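Local coordinates for hypothetical protein Atu1540 (Agrobacterium tumefaciens str. C58, PDB 2HWJ), which is of unknown function but probably belongs to the ParB-like nuclease family, at residues D176-D179 with D180-E184. Residues are numbered along the deposited sequence; the frame is centred on the assembly and turned at random.
Sequences DSFD and DALAE
Backbone bonds from A181 N to S177 O (2.9 Å), L182 N to F178 O and A183 N to D179 O wind the first turn of helix 178-189, and S177 stands before it as the N-cap. The case illustrates how a helix start is closed by a side chain where the preceding carbonyl, that of D176, does not reach the N-H of D180. S177 is also the first residue to leave the helical conformation after helix 171-176, so it separates the two helices. With OG swung anti to its own backbone N (chi1 179°), the serine accepts a fairly straight bond from D180 N, 3.3 Å from OG at an N-H...O angle of 162°. Three residues on, D180 folds back over the cap, its carboxylate alongside the serine hydroxymethyl group. An acidic group here probably interacts favourably with the positive end of the helix dipole. On another side, the phenyl of F178 packs on L139 and A142 of helix 135-146 and makes a cation-pi contact with R27, while A181 is buried against L139, L173 and L174. F178 and L182 make a loose apolar contact, CE2 of the ring lying 4.5 Å from leucine CG.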
loop_
_atom_site.group_PDB
_atom_site.type_symbol
_atom_site.label_atom_id
_atom_site.label_comp_id
_atom_site.label_asym_id
_atom_site.label_seq_id
_atom_site.Cartn_x
_atom_site.Cartn_y
_atom_site.Cartn_z
ATOM N N ASP A 176 17.607 33.581 -7.158
ATOM C CA ASP A 176 17.680 34.602 -8.168
ATOM C C ASP A 176 16.312 34.643 -8.838
ATOM O O ASP A 176 15.655 35.705 -8.865
ATOM C CB ASP A 176 18.712 34.250 -9.249
ATOM C CG ASP A 176 20.182 34.702 -8.943
ATOM O OD1 ASP A 176 20.598 35.267 -7.873
ATOM O OD2 ASP A 176 20.952 34.423 -9.883
ATOM N N SER A 177 15.897 33.494 -9.388
ATOM C CA SER A 177 14.669 33.401 -10.136
ATOM C C SER A 177 14.001 32.062 -9.958
ATOM O O SER A 177 14.351 31.064 -10.604
ATOM C CB SER A 177 14.861 33.665 -11.625
ATOM O OG SER A 177 13.588 33.526 -12.288
ATOM N N PHE A 178 13.001 32.068 -9.091
ATOM C CA PHE A 178 12.218 30.914 -8.829
ATOM C C PHE A 178 11.641 30.290 -10.103
ATOM O O PHE A 178 11.699 29.058 -10.298
ATOM C CB PHE A 178 11.088 31.247 -7.860
ATOM C CG PHE A 178 10.477 30.031 -7.281
ATOM C CD1 PHE A 178 11.108 29.376 -6.220
ATOM C CD2 PHE A 178 9.352 29.452 -7.861
ATOM C CE1 PHE A 178 10.577 28.194 -5.671
ATOM C CE2 PHE A 178 8.835 28.268 -7.353
ATOM C CZ PHE A 178 9.463 27.632 -6.226
ATOM N N ASP A 179 11.075 31.139 -10.974
ATOM C CA ASP A 179 10.341 30.635 -12.123
ATOM C C ASP A 179 11.288 30.033 -13.125
ATOM O O ASP A 179 10.953 29.023 -13.718
ATOM C CB ASP A 179 9.407 31.685 -12.702
ATOM C CG ASP A 179 8.233 32.027 -11.741
ATOM O OD1 ASP A 179 7.367 31.133 -11.386
ATOM O OD2 ASP A 179 8.179 33.214 -11.344
ATOM N N ASP A 180 12.488 30.591 -13.252
ATOM C CA ASP A 180 13.517 29.943 -14.040
ATOM C C ASP A 180 14.019 28.664 -13.378
ATOM O O ASP A 180 14.440 27.740 -14.063
ATOM C CB ASP A 180 14.703 30.855 -14.258
ATOM C CG ASP A 180 14.342 32.071 -15.005
ATOM O OD1 ASP A 180 13.248 32.100 -15.607
ATOM O OD2 ASP A 180 15.142 33.010 -14.992
ATOM N N ALA A 181 14.018 28.596 -12.049
ATOM C CA ALA A 181 14.375 27.325 -11.435
ATOM C C ALA A 181 13.256 26.312 -11.700
ATOM O O ALA A 181 13.530 25.121 -11.845
ATOM C CB ALA A 181 14.628 27.467 -9.957
ATOM N N LEU A 182 12.021 26.797 -11.797
ATOM C CA LEU A 182 10.885 25.937 -11.940
ATOM C C LEU A 182 10.944 25.413 -13.348
ATOM O O LEU A 182 10.739 24.221 -13.594
ATOM C CB LEU A 182 9.600 26.758 -11.774
ATOM C CG LEU A 182 8.364 26.079 -11.233
ATOM C CD1 LEU A 182 7.108 26.821 -11.656
ATOM C CD2 LEU A 182 8.317 24.605 -11.625
ATOM N N ALA A 183 11.283 26.322 -14.267
ATOM C CA ALA A 183 11.340 25.996 -15.702
ATOM C C ALA A 183 12.378 24.907 -15.944
ATOM O O ALA A 183 12.146 23.991 -16.728
ATOM C CB ALA A 183 11.598 27.295 -16.604
ATOM N N GLU A 184 13.497 24.995 -15.240
ATOM C CA GLU A 184 14.487 23.947 -15.304
ATOM C C GLU A 184 13.969 22.623 -14.785
ATOM O O GLU A 184 14.161 21.601 -15.444
ATOM C CB GLU A 184 15.781 24.354 -14.593
ATOM C CG GLU A 184 16.745 24.889 -15.617
ATOM C CD GLU A 184 18.221 24.444 -15.422
ATOM O OE1 GLU A 184 18.493 23.402 -14.714
ATOM O OE2 GLU A 184 19.104 25.151 -16.033
#